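PDB 2OH1: acetyltransferase, GNAT family from Listeria monocytogenes str. 4b, which probably transfers an acetyl group from acetyl-CoA to an acceptor that has not been identified. Local coordinates for residues A68-E73 against I125-K130; P138-D143 against Y158-S163; I32-W37 against H51-H56. One frame throughout, in Å; residues are numbered along the deposited sequence. Where two conformers were deposited one is given.

Contact 1 of 3, residues A68-E73 against I125-K130; sequences ALFETE and IYFAEK
Phe-127 reaches Ala-68 and Phe-70 from a helix turn in which Glu-129 N is hydrogen-bonded to Ile-125 O at 2.9 Å. This is helix-on-sheet packing of the GNAT fold: helix 120-134, the helical link of the beta-alpha-beta crossover between the parallel strands 103-111 and 139-145, lies against one face of the central sheet and here meets strand 67-71. The contact across it is apolar. The ring of Phe-127 extends off the helix toward the strand, because chi1 of 175° sets CG opposite the backbone N. The CB of Phe-70 leaves the strand at an angle to the helix, but the far end of the ring comes nearer to it. The two rings form an offset edge-to-face pair, their planes at 90° and their centroids 5.9 Å apart, with the edge of Phe-70 turned to the face of Phe-127. The closest approach between the rings is from Phe-70 CZ to Phe-127 CD2, at 4.2 Å. Beside this, Phe-127 CB sits near the plane of the Phe-70 ring, at its edge. Ala-68, two residues earlier on the strand, faces the helix with its methyl and bounds the outer part of the Phe-127 ring. Val-16 of the adjacent strand 12-18 touches both phenylalanines, while Met-81 of strand 77-84, on the other side of 67-71, touches Ala-68 and Ala-128. The tightest approach of the contact is that of Ala-68 CB to Phe-127 CE2, at 4.0 Å.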
loop_
_atom_site.group_PDB
_atom_site.type_symbol
_atom_site.label_atom_id
_atom_site.label_comp_id
_atom_site.label_asym_id
_atom_site.label_seq_id
_atom_site.Cartn_x
_atom_site.Cartn_y
_atom_site.Cartn_z
ATOM N N ALA A 68 4.207 4.158 6.134
ATOM C CA ALA A 68 5.105 5.147 5.513
ATOM C C ALA A 68 4.302 6.365 5.136
ATOM O O ALA A 68 3.196 6.220 4.585
ATOM C CB ALA A 68 5.757 4.561 4.286
ATOM N N LEU A 69 4.801 7.562 5.465
ATOM C CA LEU A 69 4.154 8.816 5.216
ATOM C C LEU A 69 4.936 9.590 4.166
ATOM O O LEU A 69 6.152 9.631 4.191
ATOM C CB LEU A 69 4.150 9.630 6.510
ATOM C CG LEU A 69 3.432 8.933 7.688
ATOM C CD1 LEU A 69 3.479 9.907 8.930
ATOM C CD2 LEU A 69 2.038 8.488 7.329
ATOM N N PHE A 70 4.202 10.276 3.304
ATOM C CA PHE A 70 4.753 11.001 2.131
ATOM C C PHE A 70 4.231 12.421 2.284
ATOM O O PHE A 70 3.012 12.638 2.234
ATOM C CB PHE A 70 4.283 10.324 0.832
ATOM C CG PHE A 70 4.797 8.943 0.711
ATOM C CD1 PHE A 70 4.155 7.898 1.369
ATOM C CD2 PHE A 70 5.956 8.698 -0.000
ATOM C CE1 PHE A 70 4.695 6.613 1.307
ATOM C CE2 PHE A 70 6.492 7.369 -0.056
ATOM C CZ PHE A 70 5.849 6.361 0.615
ATOM N N GLU A 71 5.144 13.353 2.554
ATOM C CA GLU A 71 4.793 14.727 2.901
ATOM C C GLU A 71 5.441 15.747 1.952
ATOM O O GLU A 71 6.558 15.514 1.458
ATOM C CB GLU A 71 5.183 14.991 4.356
ATOM C CG GLU A 71 4.424 14.153 5.360
ATOM C CD GLU A 71 4.987 14.292 6.781
ATOM O OE1 GLU A 71 6.206 14.310 6.958
ATOM O OE2 GLU A 71 4.167 14.361 7.725
ATOM N N THR A 72 4.829 16.912 1.832
ATOM C CA THR A 72 5.497 18.020 1.150
ATOM C C THR A 72 6.478 18.678 2.116
ATOM O O THR A 72 6.378 18.473 3.321
ATOM C CB THR A 72 4.474 19.050 0.657
ATOM O OG1 THR A 72 3.839 19.650 1.797
ATOM C CG2 THR A 72 3.406 18.382 -0.245
ATOM N N GLU A 73 7.384 19.502 1.569
ATOM C CA GLU A 73 8.350 20.251 2.393
ATOM C C GLU A 73 7.646 21.116 3.428
ATOM O O GLU A 73 8.130 21.261 4.535
ATOM C CB GLU A 73 9.277 21.110 1.529
ATOM C CG GLU A 73 10.130 22.062 2.362
ATOM N N ILE A 125 5.025 2.817 -3.815
ATOM C CA ILE A 125 5.384 1.405 -3.944
ATOM C C ILE A 125 6.906 1.262 -4.171
ATOM O O ILE A 125 7.524 0.375 -3.574
ATOM C CB ILE A 125 4.615 0.800 -5.097
ATOM C CG1 ILE A 125 3.125 0.782 -4.762
ATOM C CG2 ILE A 125 5.151 -0.651 -5.455
ATOM C CD1 ILE A 125 2.248 0.401 -5.898
ATOM N N TYR A 126 7.521 2.104 -4.980
ATOM C CA TYR A 126 8.961 2.088 -5.198
ATOM C C TYR A 126 9.738 2.208 -3.883
ATOM O O TYR A 126 10.805 1.581 -3.685
ATOM C CB TYR A 126 9.352 3.208 -6.138
ATOM C CG TYR A 126 10.828 3.208 -6.471
ATOM C CD1 TYR A 126 11.407 2.147 -7.170
ATOM C CD2 TYR A 126 11.653 4.269 -6.082
ATOM C CE1 TYR A 126 12.761 2.140 -7.482
ATOM C CE2 TYR A 126 13.010 4.276 -6.394
ATOM C CZ TYR A 126 13.555 3.207 -7.089
ATOM O OH TYR A 126 14.912 3.197 -7.389
ATOM N N PHE A 127 9.236 3.032 -2.963
ATOM C CA PHE A 127 9.859 3.129 -1.656
ATOM C C PHE A 127 9.829 1.758 -0.900
ATOM O O PHE A 127 10.811 1.356 -0.281
ATOM C CB PHE A 127 9.202 4.273 -0.843
ATOM C CG PHE A 127 9.686 4.372 0.524
ATOM C CD1 PHE A 127 10.883 5.019 0.797
ATOM C CD2 PHE A 127 9.000 3.763 1.559
ATOM C CE1 PHE A 127 11.350 5.088 2.117
ATOM C CE2 PHE A 127 9.441 3.849 2.860
ATOM C CZ PHE A 127 10.606 4.493 3.151
ATOM N N ALA A 128 8.704 1.057 -0.987
ATOM C CA ALA A 128 8.561 -0.274 -0.375
ATOM C C ALA A 128 9.590 -1.242 -1.019
ATOM O O ALA A 128 10.170 -2.081 -0.312
ATOM C CB ALA A 128 7.102 -0.808 -0.498
ATOM N N GLU A 129 9.716 -1.173 -2.350
ATOM C CA GLU A 129 10.697 -1.971 -3.100
ATOM C C GLU A 129 12.090 -1.720 -2.549
ATOM O O GLU A 129 12.815 -2.665 -2.234
ATOM C CB GLU A 129 10.648 -1.667 -4.583
ATOM C CG GLU A 129 9.315 -2.024 -5.260
ATOM C CD GLU A 129 9.257 -1.548 -6.718
ATOM O OE1 GLU A 129 10.290 -1.607 -7.407
ATOM O OE2 GLU A 129 8.146 -1.171 -7.182
ATOM N N LYS A 130 12.447 -0.450 -2.402
ATOM C CA LYS A 130 13.766 -0.059 -1.832
ATOM C C LYS A 130 13.963 -0.575 -0.415
ATOM O O LYS A 130 15.029 -1.096 -0.120
ATOM C CB LYS A 130 13.961 1.444 -1.897
ATOM C CG LYS A 130 14.214 1.930 -3.280
ATOM C CD LYS A 130 14.194 3.489 -3.374
ATOM C CE LYS A 130 15.211 4.006 -4.392
#

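Contact 2 of 3, residues P138-D143 against Y158-S163; sequences PFIRLD and YGFQFS
Leu-142 and Ile-140 close on the ring of Phe-160 in two different ways, one over a face and the other around the rim. Leu-142 has an uncommon shape: CG is placed between the backbone N and the carbonyl carbon (chi1 61°), and a chi2 of 86° then swings CD2 round to the aromatic ring. The result is a CH-pi contact, CD2 of Leu-142 lying 3.9 Å from the Phe-160 centroid and 21° off the ring normal. The two side chains meet at about a right angle. Ile-140 divides its branches. Its CG2 touches the ring at CE2 and CZ of Phe-160, 4.1 Å from each, whereas CG1 and CD1 lead off toward helix 120-134, where the side chain packs on Glu-129. The carbonyl O of Ile-140 sits at the ring edge, near its plane, 3.7 Å from Phe-160 CE2. The CB of Phe-160 is directed toward strand 139-145, and Ile-125 of helix 120-134 packs against the ring as well. Just before it, Gly-159 ends helix 149-157 in a Schellman motif with positive phi, which turns the chain out of the helix. Farther on, Ser-163 OG donates to Gln-161 O at 3.0 Å, coming from above the carbonyl plane. Strands 139-145 and 161-166 are not neighbours; Phe-160, in the loop just before strand 161-166, reaches strand 139-145 in the C-terminal part of the GNAT fold, where strand 169-175 of the hairpin 161-166/169-175 is inserted between them.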
loop_
_atom_site.group_PDB
_atom_site.type_symbol
_atom_site.label_atom_id
_atom_site.label_comp_id
_atom_site.label_asym_id
_atom_site.label_seq_id
_atom_site.Cartn_x
_atom_site.Cartn_y
_atom_site.Cartn_z
ATOM N N PRO A 138 12.811 -10.831 -0.787
ATOM C CA PRO A 138 12.814 -11.077 -2.241
ATOM C C PRO A 138 11.596 -10.609 -3.061
ATOM O O PRO A 138 11.704 -10.509 -4.277
ATOM C CB PRO A 138 12.933 -12.605 -2.335
ATOM C CG PRO A 138 12.381 -13.110 -1.055
ATOM C CD PRO A 138 12.692 -12.092 -0.016
ATOM N N PHE A 139 10.454 -10.325 -2.397
ATOM C CA PHE A 139 9.231 -9.977 -3.098
ATOM C C PHE A 139 8.448 -8.884 -2.376
ATOM O O PHE A 139 8.425 -8.830 -1.135
ATOM C CB PHE A 139 8.272 -11.165 -3.185
ATOM C CG PHE A 139 8.848 -12.402 -3.825
ATOM C CD1 PHE A 139 8.995 -12.475 -5.195
ATOM C CD2 PHE A 139 9.214 -13.479 -3.046
ATOM C CE1 PHE A 139 9.537 -13.630 -5.790
ATOM C CE2 PHE A 139 9.728 -14.632 -3.637
ATOM C CZ PHE A 139 9.890 -14.688 -4.995
ATOM N N ILE A 140 7.783 -8.046 -3.165
ATOM C CA ILE A 140 6.672 -7.221 -2.695
ATOM C C ILE A 140 5.434 -7.848 -3.350
ATOM O O ILE A 140 5.454 -8.162 -4.555
ATOM C CB ILE A 140 6.729 -5.711 -3.155
ATOM C CG1 ILE A 140 7.996 -4.976 -2.734
ATOM C CG2 ILE A 140 5.471 -4.920 -2.676
ATOM C CD1 ILE A 140 8.315 -5.070 -1.243
ATOM N N ARG A 141 4.373 -8.001 -2.561
ATOM C CA ARG A 141 3.145 -8.686 -2.973
ATOM C C ARG A 141 1.937 -7.865 -2.670
ATOM O O ARG A 141 1.925 -7.064 -1.735
ATOM C CB ARG A 141 3.028 -10.047 -2.301
ATOM C CG ARG A 141 4.096 -11.022 -2.858
ATOM C CD ARG A 141 4.063 -12.331 -2.116
ATOM N NE ARG A 141 4.893 -13.330 -2.783
ATOM C CZ ARG A 141 5.247 -14.467 -2.258
ATOM N NH1 ARG A 141 4.925 -14.759 -1.015
ATOM N NH2 ARG A 141 6.006 -15.293 -2.980
ATOM N N LEU A 142 0.926 -8.067 -3.489
ATOM C CA LEU A 142 -0.368 -7.461 -3.196
ATOM C C LEU A 142 -1.480 -8.236 -3.916
ATOM O O LEU A 142 -1.217 -9.096 -4.733
ATOM C CB LEU A 142 -0.390 -6.002 -3.579
ATOM C CG LEU A 142 -0.146 -5.764 -5.067
ATOM C CD1 LEU A 142 -1.461 -5.865 -5.882
ATOM C CD2 LEU A 142 0.576 -4.456 -5.293
ATOM N N ASP A 143 -2.719 -7.975 -3.493
ATOM C CA ASP A 143 -3.895 -8.579 -4.127
ATOM C C ASP A 143 -4.835 -7.471 -4.622
ATOM O O ASP A 143 -4.777 -6.340 -4.164
ATOM C CB ASP A 143 -4.549 -9.556 -3.160
ATOM C CG ASP A 143 -5.001 -8.939 -1.838
ATOM O OD1 ASP A 143 -5.799 -7.966 -1.837
ATOM O OD2 ASP A 143 -4.642 -9.472 -0.730
ATOM N N TYR A 158 2.952 -0.787 -13.265
ATOM C CA TYR A 158 4.010 -0.585 -12.267
ATOM C C TYR A 158 5.000 -1.748 -12.138
ATOM O O TYR A 158 5.876 -1.723 -11.276
ATOM C CB TYR A 158 3.410 -0.294 -10.893
ATOM C CG TYR A 158 2.645 1.014 -10.712
ATOM C CD1 TYR A 158 2.563 2.018 -11.688
ATOM C CD2 TYR A 158 2.082 1.286 -9.456
ATOM C CE1 TYR A 158 1.855 3.212 -11.428
ATOM C CE2 TYR A 158 1.405 2.443 -9.209
ATOM C CZ TYR A 158 1.295 3.397 -10.174
ATOM O OH TYR A 158 0.629 4.572 -9.895
ATOM N N GLY A 159 4.873 -2.784 -12.975
ATOM C CA GLY A 159 5.850 -3.847 -13.047
ATOM C C GLY A 159 5.581 -5.082 -12.211
ATOM O O GLY A 159 6.451 -5.924 -12.101
ATOM N N PHE A 160 4.392 -5.195 -11.639
ATOM C CA PHE A 160 4.038 -6.387 -10.918
ATOM C C PHE A 160 3.656 -7.504 -11.866
ATOM O O PHE A 160 3.081 -7.262 -12.917
ATOM C CB PHE A 160 2.888 -6.118 -9.960
ATOM C CG PHE A 160 3.288 -5.382 -8.747
ATOM C CD1 PHE A 160 3.440 -3.988 -8.778
ATOM C CD2 PHE A 160 3.565 -6.070 -7.578
ATOM C CE1 PHE A 160 3.825 -3.323 -7.624
ATOM C CE2 PHE A 160 3.958 -5.391 -6.435
ATOM C CZ PHE A 160 4.087 -4.037 -6.475
ATOM N N GLN A 161 4.044 -8.719 -11.491
ATOM C CA GLN A 161 3.691 -9.940 -12.226
ATOM C C GLN A 161 2.458 -10.605 -11.643
ATOM O O GLN A 161 2.378 -10.922 -10.462
ATOM C CB GLN A 161 4.843 -10.953 -12.252
ATOM C CG GLN A 161 4.548 -12.252 -13.046
ATOM C CD GLN A 161 4.105 -12.018 -14.498
ATOM O OE1 GLN A 161 3.055 -12.508 -14.928
ATOM N NE2 GLN A 161 4.905 -11.283 -15.245
ATOM N N PHE A 162 1.482 -10.838 -12.510
ATOM C CA PHE A 162 0.359 -11.637 -12.193
ATOM C C PHE A 162 0.760 -13.065 -11.792
ATOM O O PHE A 162 1.534 -13.738 -12.490
ATOM C CB PHE A 162 -0.555 -11.722 -13.415
ATOM C CG PHE A 162 -1.715 -12.648 -13.223
ATOM C CD1 PHE A 162 -2.730 -12.337 -12.296
ATOM C CD2 PHE A 162 -1.834 -13.833 -13.946
ATOM C CE1 PHE A 162 -3.806 -13.177 -12.130
ATOM C CE2 PHE A 162 -2.936 -14.669 -13.745
ATOM C CZ PHE A 162 -3.913 -14.339 -12.852
ATOM N N SER A 163 0.277 -13.466 -10.628
ATOM C CA SER A 163 0.697 -14.709 -9.969
ATOM C C SER A 163 -0.418 -15.658 -9.599
ATOM O O SER A 163 -0.153 -16.697 -8.995
ATOM C CB SER A 163 1.497 -14.354 -8.709
ATOM O OG SER A 163 2.644 -13.618 -9.095
#

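Contact 3 of 3, residues I32-W37 against H51-H56; sequences IDTARW and HGFDVH
The far end of the Phe-53 ring meets Thr-34 and Ala-35 on helix 24-40. This is the helical N-terminal part of the GNAT fold, where the loop joining helices 46-51 and 58-63 returns to the first helix near the protein surface. The closest touch is between Thr-34 CG2 and Phe-53 CZ, at 3.6 Å, with CE2 of the same ring almost as near; the two side chains cross at about a right angle. Ala-35 borders the ring with backbone as well as side chain, its CA lying 4.2 Å from Phe-53 CE1. Thr-34 can offer its methyl because chi1 of -55° puts CG2 anti to the backbone N and turns OG1 back along the helix, where it is hydrogen-bonded to Leu-30 O. Beyond these residues, Met-31 and Leu-38 of the same helix touch Phe-53, and Met-110 of strand 103-111 touches both Phe-53 and Thr-34. Arg-108 of that strand ties the loop down twice, by a cation-pi contact with the Phe-53 ring and a hydrogen bond to Gly-52 O. Gly-52 itself leaves helix 46-51 with positive phi. After Phe-53 the chain folds back in an inverse gamma turn centred on Asp-54, whose carboxylate pairs with Arg-61; Val-55 N is hydrogen-bonded to Phe-53 O at 2.7 Å.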
loop_
_atom_site.group_PDB
_atom_site.type_symbol
_atom_site.label_atom_id
_atom_site.label_comp_id
_atom_site.label_asym_id
_atom_site.label_seq_id
_atom_site.Cartn_x
_atom_site.Cartn_y
_atom_site.Cartn_z
ATOM N N ILE A 32 -10.446 7.640 7.964
ATOM C CA ILE A 32 -11.873 7.996 8.055
ATOM C C ILE A 32 -12.271 8.715 6.796
ATOM O O ILE A 32 -13.295 8.362 6.143
ATOM C CB ILE A 32 -12.177 8.888 9.274
ATOM C CG1 ILE A 32 -12.110 8.134 10.590
ATOM C CG2 ILE A 32 -13.618 9.554 9.128
ATOM C CD1 ILE A 32 -11.973 9.048 11.837
ATOM N N ASP A 33 -11.467 9.675 6.364
ATOM C CA ASP A 33 -11.803 10.514 5.225
ATOM C C ASP A 33 -11.743 9.694 3.918
ATOM O O ASP A 33 -12.630 9.846 3.039
ATOM C CB ASP A 33 -10.935 11.805 5.147
ATOM C CG ASP A 33 -11.195 12.772 6.327
ATOM O OD1 ASP A 33 -12.235 12.701 7.022
ATOM O OD2 ASP A 33 -10.325 13.609 6.596
ATOM N N THR A 34 -10.766 8.780 3.807
ATOM C CA THR A 34 -10.635 7.941 2.657
ATOM C C THR A 34 -11.847 6.954 2.560
ATOM O O THR A 34 -12.396 6.714 1.455
ATOM C CB THR A 34 -9.340 7.150 2.645
ATOM O OG1 THR A 34 -8.246 8.057 2.775
ATOM C CG2 THR A 34 -9.179 6.441 1.317
ATOM N N ALA A 35 -12.286 6.387 3.695
ATOM C CA ALA A 35 -13.433 5.484 3.698
ATOM C C ALA A 35 -14.711 6.222 3.258
ATOM O O ALA A 35 -15.522 5.698 2.438
ATOM C CB ALA A 35 -13.643 4.882 5.062
ATOM N N ARG A 36 -14.945 7.401 3.836
ATOM C CA ARG A 36 -16.090 8.239 3.483
ATOM C C ARG A 36 -16.062 8.546 1.992
ATOM O O ARG A 36 -17.112 8.494 1.283
ATOM C CB ARG A 36 -16.091 9.518 4.313
ATOM C CG ARG A 36 -16.519 9.339 5.749
ATOM C CD ARG A 36 -16.466 10.650 6.463
ATOM N NE ARG A 36 -16.764 10.499 7.887
ATOM C CZ ARG A 36 -16.438 11.376 8.839
ATOM N NH1 ARG A 36 -15.795 12.505 8.538
ATOM N NH2 ARG A 36 -16.748 11.115 10.104
ATOM N N TRP A 37 -14.885 8.863 1.494
ATOM C CA TRP A 37 -14.745 9.251 0.091
ATOM C C TRP A 37 -15.043 8.075 -0.837
ATOM O O TRP A 37 -15.726 8.226 -1.861
ATOM C CB TRP A 37 -13.368 9.813 -0.177
ATOM C CG TRP A 37 -13.209 10.399 -1.528
ATOM C CD1 TRP A 37 -13.380 11.719 -1.911
ATOM C CD2 TRP A 37 -12.774 9.698 -2.697
ATOM N NE1 TRP A 37 -13.089 11.857 -3.252
ATOM C CE2 TRP A 37 -12.726 10.639 -3.754
ATOM C CE3 TRP A 37 -12.447 8.375 -2.951
ATOM C CZ2 TRP A 37 -12.367 10.282 -5.018
ATOM C CZ3 TRP A 37 -12.096 8.024 -4.228
ATOM C CH2 TRP A 37 -12.037 8.982 -5.236
ATOM N N HIS A 51 -11.693 -5.626 3.568
ATOM C CA HIS A 51 -10.391 -5.243 4.136
ATOM C C HIS A 51 -10.501 -4.089 5.101
ATOM O O HIS A 51 -9.747 -4.048 6.092
ATOM C CB HIS A 51 -9.400 -4.915 3.035
ATOM C CG HIS A 51 -8.921 -6.119 2.326
ATOM N ND1 HIS A 51 -8.394 -7.215 2.981
ATOM C CD2 HIS A 51 -8.942 -6.429 1.014
ATOM C CE1 HIS A 51 -8.133 -8.154 2.090
ATOM N NE2 HIS A 51 -8.422 -7.684 0.890
ATOM N N GLY A 52 -11.367 -3.115 4.829
ATOM C CA GLY A 52 -11.421 -1.897 5.598
ATOM C C GLY A 52 -10.088 -1.113 5.609
ATOM O O GLY A 52 -9.196 -1.292 4.749
ATOM N N PHE A 53 -9.962 -0.290 6.641
ATOM C CA PHE A 53 -8.778 0.481 6.935
ATOM C C PHE A 53 -8.378 0.228 8.340
ATOM O O PHE A 53 -9.224 0.195 9.220
ATOM C CB PHE A 53 -9.067 1.967 6.797
ATOM C CG PHE A 53 -9.232 2.400 5.360
ATOM C CD1 PHE A 53 -10.407 2.072 4.697
ATOM C CD2 PHE A 53 -8.267 3.104 4.669
ATOM C CE1 PHE A 53 -10.590 2.394 3.384
ATOM C CE2 PHE A 53 -8.432 3.411 3.332
ATOM C CZ PHE A 53 -9.620 3.092 2.686
ATOM N N ASP A 54 -7.091 0.020 8.597
ATOM C CA ASP A 54 -6.645 -0.482 9.910
ATOM C C ASP A 54 -6.596 0.502 11.052
ATOM O O ASP A 54 -5.576 0.782 11.646
ATOM C CB ASP A 54 -5.319 -1.231 9.766
ATOM C CG ASP A 54 -5.041 -2.200 10.901
ATOM O OD1 ASP A 54 -5.918 -2.392 11.783
ATOM O OD2 ASP A 54 -3.918 -2.772 10.887
ATOM N N VAL A 55 -7.776 0.979 11.417
ATOM C CA VAL A 55 -7.942 1.842 12.584
ATOM C C VAL A 55 -7.770 1.104 13.907
ATOM O O VAL A 55 -7.325 1.680 14.918
ATOM C CB VAL A 55 -9.295 2.599 12.564
ATOM C CG1 VAL A 55 -9.301 3.631 11.365
ATOM C CG2 VAL A 55 -10.530 1.651 12.609
ATOM N N HIS A 56 -8.079 -0.163 13.952
ATOM C CA HIS A 56 -8.118 -0.895 15.223
ATOM C C HIS A 56 -6.716 -1.278 15.726
ATOM O O HIS A 56 -6.554 -1.488 16.912
ATOM C CB HIS A 56 -8.996 -2.112 15.102
ATOM C CG HIS A 56 -10.421 -1.749 14.872
ATOM N ND1 HIS A 56 -11.206 -1.218 15.878
ATOM C CD2 HIS A 56 -11.170 -1.726 13.743
ATOM C CE1 HIS A 56 -12.408 -0.970 15.388
ATOM N NE2 HIS A 56 -12.416 -1.263 14.096
#

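In the fold
Contacts 1 and 2, with centres about 17 Å apart, touch through helix 120-134: Ile-125 CG2 packs 3.7 Å from Phe-160 CE1 and Ala-128 O lies 3.6 Å from Ile-140 CD1. Contact 3 is more remote. Its centre is about 20 Å from that of contact 1, with nearest atoms about 11 Å apart, and about 24 Å from that of contact 2, which it meets where His-51 packs near Asp-143. An unidentified ligand about 3 Å from the Thr-34 side chain probably comes from the crystallisation liquor, though such molecules often mark pockets. GNAT enzymes bind acetyl-CoA at the fourth strand and the following helix's N-terminus, probably strand 103-111 and helix 120-134 here.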